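Local coordinates for malonyl-CoA-[acyl-carrier-protein] transacylase (Coxiella burnetii, PDB 3TQE) that probably catalyses transfer of the malonyl group from malonyl-CoA to holo-acyl carrier protein, giving malonyl-ACP and free CoA, at residues A69-D74 against E112-L117; A73-F78 against A102-G107; A145-I150 against V160-L165; T171-H176 against R182-A187. One frame throughout, in Å; residues are numbered along the deposited sequence. Where two conformers were deposited one is given.

Overall arrangement
The chain builds two packing regions on opposite sides of its centre. Contacts 1 and 2 start from the same helix, 63-83, whose Ala-73 and Asp-74 belong to both; it meets helix 111-128 in contact 1 and helix 97-105 in contact 2. Their centres lie 9 Å apart. Contacts 3 and 4 follow later in the chain, with centres 7 Å apart, and place helices 144-155 and 177-189 against neighbouring strands, 160-167 and 170-174, of the mixed sheet. About 30 Å separates the centres of contacts 1 and 3. This division agrees with the two-part FabD fold, a larger alpha/beta part and a smaller ferredoxin-like part, with the predicted active-site residues Ser-96 and His-205 between them.

Contact 1 (A69-D74 against E112-L117); sequences ALLTAD and EEAVKL
Leu-71 sets its CD2 methyl over one face of the peptide group that joins Ala-114 to Val-115. CD2 stands 3.5 Å from both Ala-114 C and Ala-114 O, and 3.6 Å from Val-115 N. Its height above the plane of that peptide, about 3.3 Å, accounts for nearly all of this separation, which places the methyl on the face and not at an edge. With CG anti to the backbone N (chi1 171°), the leucine reaches straight across to the other helix. Beside the peptide, the same methyl meets Ala-114 CB at 3.8 Å and Val-115 CG2 at 3.9 Å, so one branch carries most of the contact. Thr-72 adds a looser touch: its OG1 lies 4.0 Å from Val-115 CG2, while its polar need is met by a hydrogen bond to Pro-68 O. No hydrogen bond links the two segments. Their axes approach to 9.7 Å at 154°, and Leu-71 and Val-115 are the residues nearest in register. Helix 97-105 lies against both partners, through Ala-101 on Leu-71 and Val-104 on Ala-114. This is near-antiparallel helix packing within the larger alpha/beta part of the acyltransferase fold, about 11 Å by side chains from the predicted nucleophile Ser-96.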
loop_
_atom_site.group_PDB
_atom_site.type_symbol
_atom_site.label_atom_id
_atom_site.label_comp_id
_atom_site.label_asym_id
_atom_site.label_seq_id
_atom_site.Cartn_x
_atom_site.Cartn_y
_atom_site.Cartn_z
ATOM N N ALA A 69 1.044 -1.787 -11.776
ATOM C CA ALA A 69 0.648 -3.188 -11.751
ATOM C C ALA A 69 -0.215 -3.449 -10.528
ATOM O O ALA A 69 -1.258 -4.075 -10.614
ATOM C CB ALA A 69 1.858 -4.081 -11.732
ATOM N N LEU A 70 0.251 -2.982 -9.375
ATOM C CA LEU A 70 -0.475 -3.254 -8.142
ATOM C C LEU A 70 -1.741 -2.436 -8.043
ATOM O O LEU A 70 -2.776 -2.914 -7.563
ATOM C CB LEU A 70 0.407 -3.003 -6.956
ATOM C CG LEU A 70 1.356 -4.147 -6.686
ATOM C CD1 LEU A 70 2.310 -3.698 -5.584
ATOM C CD2 LEU A 70 0.611 -5.440 -6.303
ATOM N N LEU A 71 -1.704 -1.188 -8.497
ATOM C CA LEU A 71 -2.935 -0.413 -8.497
ATOM C C LEU A 71 -3.990 -1.135 -9.324
ATOM O O LEU A 71 -5.154 -1.272 -8.928
ATOM C CB LEU A 71 -2.699 0.988 -9.048
ATOM C CG LEU A 71 -3.949 1.804 -9.287
ATOM C CD1 LEU A 71 -4.585 2.114 -7.959
ATOM C CD2 LEU A 71 -3.639 3.056 -10.098
ATOM N N THR A 72 -3.582 -1.624 -10.479
ATOM C CA THR A 72 -4.498 -2.292 -11.403
ATOM C C THR A 72 -5.010 -3.594 -10.796
ATOM O O THR A 72 -6.190 -3.880 -10.870
ATOM C CB THR A 72 -3.814 -2.497 -12.755
ATOM O OG1 THR A 72 -3.425 -1.231 -13.270
ATOM C CG2 THR A 72 -4.756 -3.163 -13.751
ATOM N N ALA A 73 -4.124 -4.355 -10.186
ATOM C CA ALA A 73 -4.516 -5.614 -9.548
ATOM C C ALA A 73 -5.516 -5.355 -8.425
ATOM O O ALA A 73 -6.530 -6.034 -8.314
ATOM C CB ALA A 73 -3.311 -6.339 -9.012
ATOM N N ASP A 74 -5.232 -4.347 -7.606
ATOM C CA ASP A 74 -6.100 -4.055 -6.478
ATOM C C ASP A 74 -7.476 -3.618 -6.993
ATOM O O ASP A 74 -8.500 -4.036 -6.466
ATOM C CB ASP A 74 -5.511 -2.917 -5.667
ATOM C CG ASP A 74 -4.284 -3.291 -4.821
ATOM O OD1 ASP A 74 -3.782 -4.427 -4.847
ATOM O OD2 ASP A 74 -3.812 -2.357 -4.105
ATOM N N GLU A 112 -8.046 5.362 -14.744
ATOM C CA GLU A 112 -6.992 5.488 -15.759
ATOM C C GLU A 112 -6.099 6.697 -15.438
ATOM O O GLU A 112 -4.896 6.662 -15.664
ATOM C CB GLU A 112 -7.606 5.593 -17.144
ATOM C CG GLU A 112 -8.290 4.293 -17.575
ATOM C CD GLU A 112 -9.717 4.478 -18.114
ATOM O OE1 GLU A 112 -10.030 5.576 -18.644
ATOM O OE2 GLU A 112 -10.551 3.533 -17.984
ATOM N N GLU A 113 -6.668 7.717 -14.816
ATOM C CA GLU A 113 -5.858 8.843 -14.359
ATOM C C GLU A 113 -4.930 8.411 -13.238
ATOM O O GLU A 113 -3.753 8.776 -13.195
ATOM C CB GLU A 113 -6.747 10.010 -13.964
ATOM C CG GLU A 113 -7.510 10.513 -15.183
ATOM C CD GLU A 113 -8.441 11.665 -14.960
ATOM O OE1 GLU A 113 -8.546 12.171 -13.819
ATOM O OE2 GLU A 113 -9.089 12.058 -15.980
ATOM N N ALA A 114 -5.453 7.599 -12.339
ATOM C CA ALA A 114 -4.645 7.089 -11.246
ATOM C C ALA A 114 -3.521 6.193 -11.747
ATOM O O ALA A 114 -2.436 6.205 -11.184
ATOM C CB ALA A 114 -5.520 6.388 -10.200
ATOM N N VAL A 115 -3.782 5.395 -12.768
ATOM C CA VAL A 115 -2.742 4.550 -13.341
ATOM C C VAL A 115 -1.583 5.401 -13.818
ATOM O O VAL A 115 -0.409 5.108 -13.539
ATOM C CB VAL A 115 -3.302 3.678 -14.477
ATOM C CG1 VAL A 115 -2.180 3.011 -15.291
ATOM C CG2 VAL A 115 -4.242 2.671 -13.912
ATOM N N LYS A 116 -1.900 6.450 -14.561
ATOM C CA LYS A 116 -0.839 7.317 -15.066
ATOM C C LYS A 116 -0.112 7.998 -13.907
ATOM O O LYS A 116 1.107 8.165 -13.924
ATOM C CB LYS A 116 -1.408 8.351 -16.002
ATOM C CG LYS A 116 -1.991 7.791 -17.247
ATOM C CD LYS A 116 -2.432 8.913 -18.167
ATOM C CE LYS A 116 -3.009 8.404 -19.450
ATOM N NZ LYS A 116 -3.649 9.554 -20.181
ATOM N N LEU A 117 -0.865 8.399 -12.898
ATOM C CA LEU A 117 -0.299 9.108 -11.786
ATOM C C LEU A 117 0.671 8.208 -10.997
ATOM O O LEU A 117 1.723 8.656 -10.557
ATOM C CB LEU A 117 -1.402 9.591 -10.866
ATOM C CG LEU A 117 -0.968 10.416 -9.683
ATOM C CD1 LEU A 117 -0.285 11.705 -10.125
ATOM C CD2 LEU A 117 -2.173 10.671 -8.813
#

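Contact 2 (A73-F78 against A102-G107); sequences ADVAIF and ALVCAG
Cys-105 sets its CB over the centre of one face of the Phe-78 ring and makes the tight half of this contact. That CB sits 3.6 Å from the centroid of the Phe-78 ring and only 4° off the ring normal, a CH-pi contact. The sulfur is displaced toward the ring's attachment end: Cys-105 SG comes within 3.3 Å of Phe-78 CG and 3.4 Å of Phe-78 CB. Seen from the centroid it stands 32° off the normal, so the sulfur-aromatic contact is oblique. With CG anti to the backbone N (chi1 -179°), the Phe-78 ring is carried across toward helix 97-105, and the rotation about CB-CG turns its face to Cys-105. Met-92 of the neighbouring strand 91-94 touches both Phe-78 and Cys-105, closing the packed end onto the parallel sheet.

The other half is slacker. Val-75 CG2 approaches Val-104 CG1 at 3.9 Å and Cys-105 SG at 4.1 Å, and the two valine side chains cross at about a right angle. Val-104 is partly exposed, with a bound 1,2-ethanediol about 4 Å from its side chain; Phe-111 of helix 111-128 touches both valines.

Just beyond Cys-105, Gly-107 takes a positive phi with two bonds back into the last turn, one of them from Gly-107 N to Val-104 O at 3.1 Å. This makes a Schellman motif at the C-terminal end of the helix that follows the probable nucleophile elbow around Ser-96, as in alpha/beta-hydrolase-like acyltransferase cores.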
loop_
_atom_site.group_PDB
_atom_site.type_symbol
_atom_site.label_atom_id
_atom_site.label_comp_id
_atom_site.label_asym_id
_atom_site.label_seq_id
_atom_site.Cartn_x
_atom_site.Cartn_y
_atom_site.Cartn_z
ATOM N N ALA A 73 -4.124 -4.355 -10.186
ATOM C CA ALA A 73 -4.516 -5.614 -9.548
ATOM C C ALA A 73 -5.516 -5.355 -8.425
ATOM O O ALA A 73 -6.530 -6.034 -8.314
ATOM C CB ALA A 73 -3.311 -6.339 -9.012
ATOM N N ASP A 74 -5.232 -4.347 -7.606
ATOM C CA ASP A 74 -6.100 -4.055 -6.478
ATOM C C ASP A 74 -7.476 -3.618 -6.993
ATOM O O ASP A 74 -8.500 -4.036 -6.466
ATOM C CB ASP A 74 -5.511 -2.917 -5.667
ATOM C CG ASP A 74 -4.284 -3.291 -4.821
ATOM O OD1 ASP A 74 -3.782 -4.427 -4.847
ATOM O OD2 ASP A 74 -3.812 -2.357 -4.105
ATOM N N VAL A 75 -7.509 -2.742 -7.987
ATOM C CA VAL A 75 -8.766 -2.272 -8.526
ATOM C C VAL A 75 -9.516 -3.407 -9.221
ATOM O O VAL A 75 -10.722 -3.518 -9.113
ATOM C CB VAL A 75 -8.532 -1.114 -9.469
ATOM C CG1 VAL A 75 -9.775 -0.801 -10.257
ATOM C CG2 VAL A 75 -8.057 0.087 -8.668
ATOM N N ALA A 76 -8.801 -4.264 -9.926
ATOM C CA ALA A 76 -9.442 -5.426 -10.560
ATOM C C ALA A 76 -10.159 -6.270 -9.535
ATOM O O ALA A 76 -11.279 -6.736 -9.780
ATOM C CB ALA A 76 -8.419 -6.238 -11.329
ATOM N N ILE A 77 -9.511 -6.502 -8.409
ATOM C CA ILE A 77 -10.131 -7.329 -7.362
ATOM C C ILE A 77 -11.331 -6.629 -6.776
ATOM O O ILE A 77 -12.371 -7.245 -6.548
ATOM C CB ILE A 77 -9.116 -7.730 -6.303
ATOM C CG1 ILE A 77 -8.161 -8.752 -6.928
ATOM C CG2 ILE A 77 -9.805 -8.267 -5.045
ATOM C CD1 ILE A 77 -6.939 -9.028 -6.119
ATOM N N PHE A 78 -11.227 -5.327 -6.551
ATOM C CA PHE A 78 -12.398 -4.606 -6.104
ATOM C C PHE A 78 -13.551 -4.725 -7.052
ATOM O O PHE A 78 -14.698 -4.894 -6.648
ATOM C CB PHE A 78 -12.041 -3.150 -5.914
ATOM C CG PHE A 78 -13.173 -2.321 -5.442
ATOM C CD1 PHE A 78 -13.508 -2.313 -4.117
ATOM C CD2 PHE A 78 -13.926 -1.581 -6.326
ATOM C CE1 PHE A 78 -14.570 -1.560 -3.676
ATOM C CE2 PHE A 78 -14.986 -0.819 -5.870
ATOM C CZ PHE A 78 -15.292 -0.835 -4.573
ATOM N N ALA A 102 -7.351 2.619 -2.936
ATOM C CA ALA A 102 -8.497 2.930 -2.068
ATOM C C ALA A 102 -9.236 4.140 -2.627
ATOM O O ALA A 102 -10.455 4.167 -2.705
ATOM C CB ALA A 102 -8.031 3.174 -0.667
ATOM N N LEU A 103 -8.497 5.152 -3.056
ATOM C CA LEU A 103 -9.125 6.330 -3.586
ATOM C C LEU A 103 -9.832 6.120 -4.906
ATOM O O LEU A 103 -10.875 6.711 -5.153
ATOM C CB LEU A 103 -8.125 7.467 -3.713
ATOM C CG LEU A 103 -7.677 8.069 -2.393
ATOM C CD1 LEU A 103 -6.453 8.923 -2.628
ATOM C CD2 LEU A 103 -8.825 8.857 -1.725
ATOM N N VAL A 104 -9.302 5.250 -5.740
ATOM C CA VAL A 104 -10.009 4.869 -6.947
ATOM C C VAL A 104 -11.296 4.133 -6.612
ATOM O O VAL A 104 -12.383 4.440 -7.124
ATOM C CB VAL A 104 -9.128 4.019 -7.894
ATOM C CG1 VAL A 104 -9.996 3.424 -9.012
ATOM C CG2 VAL A 104 -8.022 4.851 -8.463
ATOM N N CYS A 105 -11.213 3.182 -5.702
ATOM C CA CYS A 105 -12.371 2.369 -5.376
ATOM C C CYS A 105 -13.425 3.130 -4.581
ATOM O O CYS A 105 -14.605 2.841 -4.695
ATOM C CB CYS A 105 -11.911 1.125 -4.663
ATOM S SG CYS A 105 -10.895 0.078 -5.728
ATOM N N ALA A 106 -13.002 4.173 -3.866
ATOM C CA ALA A 106 -13.922 5.057 -3.138
ATOM C C ALA A 106 -14.563 6.098 -4.059
ATOM O O ALA A 106 -15.387 6.897 -3.620
ATOM C CB ALA A 106 -13.160 5.801 -2.020
ATOM N N GLY A 107 -14.140 6.155 -5.306
ATOM C CA GLY A 107 -14.686 7.085 -6.267
ATOM C C GLY A 107 -14.052 8.460 -6.292
ATOM O O GLY A 107 -14.577 9.359 -6.924
#

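Contact 3 (A145-I150 against V160-L165); sequences AEIESI and VQPANL
The small part of the enzyme has the beta-alpha-beta-beta-alpha-beta order of a ferredoxin-like fold, and Ile-147 and Glu-148 of its first helix meet Pro-162 on its second strand. The contact converges on a single atom, Pro-162 CG. Glu-148 CG lies 4.0 Å from Pro-162 CG, and Ile-147 CG2 lies 4.1 Å from the same Pro-162 CG. Measured at that ring carbon, the two approaches diverge by about 91°, so the proline corner points into the notch between neighbouring helix side chains. Ile-147 presents its CG2 methyl branch, whereas Glu-148 uses CG, the second methylene of its stem. With CD anti to CA (chi2 175°), the glutamate carboxylate is carried away from the backbone while CG does the packing. Both distances are ordinary for carbon-carbon contact, and no hydrogen bond crosses the interface.

Directly after the proline, Ala-163 and Asn-164 both face Val-172 in a classic beta bulge, with a probable backbone bond from Ala-163 N to Val-172 O. The strand thus pairs with 170-174 on one edge, and through backbone bonds of Ala-163 and Leu-165 to Val-259 it also meets 259-260. Cys-151, one turn on in helix 144-155, touches Pro-162 as well, while Ile-147 continues onto Thr-171 and Ile-173 of the adjacent strand.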
loop_
_atom_site.group_PDB
_atom_site.type_symbol
_atom_site.label_atom_id
_atom_site.label_comp_id
_atom_site.label_asym_id
_atom_site.label_seq_id
_atom_site.Cartn_x
_atom_site.Cartn_y
_atom_site.Cartn_z
ATOM N N ALA A 145 9.455 3.761 19.740
ATOM C CA ALA A 145 10.293 4.650 20.545
ATOM C C ALA A 145 11.751 4.217 20.522
ATOM O O ALA A 145 12.661 5.047 20.397
ATOM C CB ALA A 145 9.792 4.684 21.971
ATOM N N GLU A 146 11.957 2.917 20.670
ATOM C CA GLU A 146 13.301 2.356 20.686
ATOM C C GLU A 146 13.932 2.595 19.325
ATOM O O GLU A 146 15.090 3.002 19.217
ATOM C CB GLU A 146 13.236 0.870 21.009
ATOM C CG GLU A 146 12.994 0.626 22.505
ATOM C CD GLU A 146 12.633 -0.814 22.850
ATOM O OE1 GLU A 146 11.893 -1.472 22.070
ATOM O OE2 GLU A 146 13.077 -1.279 23.932
ATOM N N ILE A 147 13.149 2.373 18.285
ATOM C CA ILE A 147 13.668 2.525 16.939
ATOM C C ILE A 147 13.923 3.989 16.614
ATOM O O ILE A 147 14.890 4.318 15.939
ATOM C CB ILE A 147 12.749 1.853 15.902
ATOM C CG1 ILE A 147 12.792 0.335 16.102
ATOM C CG2 ILE A 147 13.147 2.218 14.464
ATOM C CD1 ILE A 147 11.694 -0.420 15.429
ATOM N N GLU A 148 13.048 4.885 17.050
ATOM C CA GLU A 148 13.301 6.304 16.837
ATOM C C GLU A 148 14.617 6.723 17.480
ATOM O O GLU A 148 15.364 7.471 16.887
ATOM C CB GLU A 148 12.176 7.153 17.413
ATOM C CG GLU A 148 10.909 7.076 16.629
ATOM C CD GLU A 148 9.759 7.831 17.301
ATOM O OE1 GLU A 148 9.876 8.189 18.499
ATOM O OE2 GLU A 148 8.735 8.073 16.628
ATOM N N SER A 149 14.882 6.248 18.691
ATOM C CA SER A 149 16.103 6.592 19.391
ATOM C C SER A 149 17.311 6.074 18.626
ATOM O O SER A 149 18.304 6.773 18.449
ATOM C CB SER A 149 16.091 5.962 20.768
ATOM O OG SER A 149 17.281 6.236 21.450
ATOM N N ILE A 150 17.212 4.833 18.190
ATOM C CA ILE A 150 18.280 4.238 17.387
ATOM C C ILE A 150 18.558 5.062 16.153
ATOM O O ILE A 150 19.702 5.331 15.798
ATOM C CB ILE A 150 17.949 2.818 16.970
ATOM C CG1 ILE A 150 18.080 1.884 18.176
ATOM C CG2 ILE A 150 18.880 2.352 15.824
ATOM C CD1 ILE A 150 17.450 0.526 17.951
ATOM N N VAL A 160 17.932 8.741 8.405
ATOM C CA VAL A 160 17.424 7.405 8.674
ATOM C C VAL A 160 16.304 7.550 9.670
ATOM O O VAL A 160 16.456 8.180 10.698
ATOM C CB VAL A 160 18.503 6.421 9.172
ATOM C CG1 VAL A 160 19.240 6.970 10.404
ATOM C CG2 VAL A 160 17.913 5.031 9.438
ATOM N N GLN A 161 15.144 7.013 9.333
ATOM C CA GLN A 161 14.008 7.137 10.206
ATOM C C GLN A 161 12.972 6.088 9.943
ATOM O O GLN A 161 12.985 5.472 8.901
ATOM C CB GLN A 161 13.369 8.497 10.068
ATOM C CG GLN A 161 13.000 8.927 8.707
ATOM C CD GLN A 161 12.713 10.439 8.693
ATOM O OE1 GLN A 161 13.625 11.274 8.842
ATOM N NE2 GLN A 161 11.473 10.784 8.534
ATOM N N PRO A 162 12.044 5.907 10.890
ATOM C CA PRO A 162 10.910 5.039 10.643
ATOM C C PRO A 162 10.128 5.490 9.408
ATOM O O PRO A 162 9.902 6.674 9.212
ATOM C CB PRO A 162 10.091 5.162 11.937
ATOM C CG PRO A 162 11.111 5.512 12.997
ATOM C CD PRO A 162 12.039 6.437 12.265
ATOM N N ALA A 163 9.777 4.518 8.596
ATOM C CA ALA A 163 9.175 4.717 7.287
ATOM C C ALA A 163 7.848 3.997 7.192
ATOM O O ALA A 163 6.888 4.542 6.653
ATOM C CB ALA A 163 10.091 4.243 6.214
ATOM N N ASN A 164 7.781 2.751 7.648
ATOM C CA ASN A 164 6.500 2.053 7.681
ATOM C C ASN A 164 6.299 1.530 9.080
ATOM O O ASN A 164 7.110 0.729 9.560
ATOM C CB ASN A 164 6.439 0.828 6.775
ATOM C CG ASN A 164 6.539 1.109 5.306
ATOM O OD1 ASN A 164 6.361 2.213 4.826
ATOM N ND2 ASN A 164 6.772 0.024 4.554
ATOM N N LEU A 165 5.245 1.981 9.740
ATOM C CA LEU A 165 4.915 1.492 11.069
ATOM C C LEU A 165 3.910 0.368 10.867
ATOM O O LEU A 165 2.688 0.610 10.794
ATOM C CB LEU A 165 4.376 2.643 11.898
ATOM C CG LEU A 165 5.246 3.904 11.931
ATOM C CD1 LEU A 165 4.638 5.009 12.741
ATOM C CD2 LEU A 165 6.638 3.572 12.469
#

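Contact 4 (T171-H176 against R182-A187); sequences TVISGH and RALNMA
Ile-173 drives its terminal methyl, CD1, against the CB of Ala-183, a close pair at 3.5 Å. The two residues join the third strand and second helix of a ferredoxin-like fold, where helix 177-189 lies across one face of the mixed sheet. The approach to alanine is nearly head-on: the angle CG1-CD1 of Ile-173 to CB of Ala-183 is about 169°. Leu-184 comes from another direction, its CD2 lying 3.9 Å from Ile-173 CD1, with the two partners about 99° apart as seen from that methyl. The isoleucine and leucine side chains slide past each other in opposite senses, while alanine stops the isoleucine at its end.

Torsions explain the reach. Ile-173 holds CG1 between its backbone N and carbonyl carbon (chi1 65°), and an extended chi2 then sends CD1 outward from the strand. Everything that touches here is apolar and buried, and no hydrogen bond crosses between the segments. Ile-147 of helix 144-155 packs on the other branch of Ile-173, CG2, and Val-160 of strand 160-167 on CD1, so the isoleucine side chain belongs to a core shared by both helices; Ile-139 touches Leu-184 from strand 134-140.

The strand leaves this core through Gly-175, where the chain turns a corner, and reaches His-176 at the N-cap position of the packing helix. One turn from Ala-183, the helix bond from Ala-187 N to Ala-183 O spans 2.8 Å.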
loop_
_atom_site.group_PDB
_atom_site.type_symbol
_atom_site.label_atom_id
_atom_site.label_comp_id
_atom_site.label_asym_id
_atom_site.label_seq_id
_atom_site.Cartn_x
_atom_site.Cartn_y
_atom_site.Cartn_z
ATOM N N THR A 171 8.735 -2.588 12.161
ATOM C CA THR A 171 8.861 -1.254 11.617
ATOM C C THR A 171 9.877 -1.338 10.508
ATOM O O THR A 171 10.893 -1.988 10.668
ATOM C CB THR A 171 9.346 -0.243 12.707
ATOM O OG1 THR A 171 8.381 -0.142 13.773
ATOM C CG2 THR A 171 9.600 1.155 12.139
ATOM N N VAL A 172 9.630 -0.644 9.418
ATOM C CA VAL A 172 10.618 -0.467 8.350
ATOM C C VAL A 172 11.182 0.928 8.467
ATOM O O VAL A 172 10.452 1.885 8.676
ATOM C CB VAL A 172 9.997 -0.659 6.965
ATOM C CG1 VAL A 172 11.018 -0.448 5.877
ATOM C CG2 VAL A 172 9.361 -2.044 6.859
ATOM N N ILE A 173 12.508 1.010 8.415
ATOM C CA ILE A 173 13.211 2.273 8.381
ATOM C C ILE A 173 13.722 2.552 6.979
ATOM O O ILE A 173 13.851 1.660 6.161
ATOM C CB ILE A 173 14.360 2.313 9.412
ATOM C CG1 ILE A 173 15.457 1.288 9.096
ATOM C CG2 ILE A 173 13.772 2.117 10.816
ATOM C CD1 ILE A 173 16.765 1.462 9.943
ATOM N N SER A 174 13.992 3.811 6.716
ATOM C CA SER A 174 14.381 4.274 5.415
ATOM C C SER A 174 15.383 5.401 5.546
ATOM O O SER A 174 15.324 6.152 6.504
ATOM C CB SER A 174 13.130 4.804 4.729
ATOM O OG SER A 174 13.406 5.090 3.400
ATOM N N GLY A 175 16.257 5.532 4.564
ATOM C CA GLY A 175 17.152 6.666 4.508
ATOM C C GLY A 175 18.373 6.356 3.684
ATOM O O GLY A 175 18.354 5.532 2.779
ATOM N N HIS A 176 19.444 7.040 4.012
ATOM C CA HIS A 176 20.693 6.755 3.357
ATOM C C HIS A 176 21.160 5.359 3.670
ATOM O O HIS A 176 21.015 4.900 4.804
ATOM C CB HIS A 176 21.753 7.726 3.810
ATOM C CG HIS A 176 21.537 9.099 3.292
ATOM N ND1 HIS A 176 21.168 10.150 4.097
ATOM C CD2 HIS A 176 21.634 9.591 2.035
ATOM C CE1 HIS A 176 21.053 11.237 3.354
ATOM N NE2 HIS A 176 21.354 10.927 2.104
ATOM N N ARG A 182 23.771 1.224 9.692
ATOM C CA ARG A 182 24.182 1.532 11.056
ATOM C C ARG A 182 23.038 1.351 12.029
ATOM O O ARG A 182 23.212 0.800 13.091
ATOM C CB ARG A 182 24.734 2.942 11.176
ATOM C CG ARG A 182 26.064 3.161 10.513
ATOM C CD ARG A 182 26.666 4.496 10.883
ATOM N NE ARG A 182 25.860 5.660 10.555
ATOM C CZ ARG A 182 25.851 6.301 9.392
ATOM N NH1 ARG A 182 26.571 5.910 8.348
ATOM N NH2 ARG A 182 25.075 7.358 9.263
ATOM N N ALA A 183 21.862 1.808 11.637
ATOM C CA ALA A 183 20.687 1.703 12.469
ATOM C C ALA A 183 20.276 0.254 12.659
ATOM O O ALA A 183 19.885 -0.150 13.765
ATOM C CB ALA A 183 19.548 2.482 11.852
ATOM N N LEU A 184 20.315 -0.528 11.597
ATOM C CA LEU A 184 19.947 -1.922 11.712
ATOM C C LEU A 184 20.905 -2.632 12.637
ATOM O O LEU A 184 20.507 -3.463 13.452
ATOM C CB LEU A 184 19.940 -2.599 10.351
ATOM C CG LEU A 184 18.886 -2.141 9.368
ATOM C CD1 LEU A 184 19.118 -2.784 8.006
ATOM C CD2 LEU A 184 17.465 -2.361 9.896
ATOM N N ASN A 185 22.183 -2.302 12.523
ATOM C CA ASN A 185 23.135 -2.955 13.400
ATOM C C ASN A 185 22.900 -2.580 14.861
ATOM O O ASN A 185 22.965 -3.432 15.742
ATOM C CB ASN A 185 24.556 -2.621 12.946
ATOM C CG ASN A 185 25.545 -3.611 13.454
ATOM O OD1 ASN A 185 25.443 -4.809 13.195
ATOM N ND2 ASN A 185 26.479 -3.143 14.177
HETATM N N MSE A 186 22.585 -1.310 15.121
HETATM C CA MSE A 186 22.237 -0.892 16.471
HETATM C C MSE A 186 20.984 -1.580 16.954
HETATM O O MSE A 186 20.874 -1.930 18.117
HETATM C CB MSE A 186 22.012 0.593 16.542
HETATM C CG MSE A 186 23.193 1.385 16.437
HETATM SE SE MSE A 186 22.782 3.232 16.802
HETATM C CE MSE A 186 24.430 3.892 16.187
ATOM N N ALA A 187 20.014 -1.770 16.072
ATOM C CA ALA A 187 18.790 -2.432 16.492
ATOM C C ALA A 187 19.084 -3.843 16.957
ATOM O O ALA A 187 18.543 -4.293 17.950
ATOM C CB ALA A 187 17.780 -2.435 15.365
#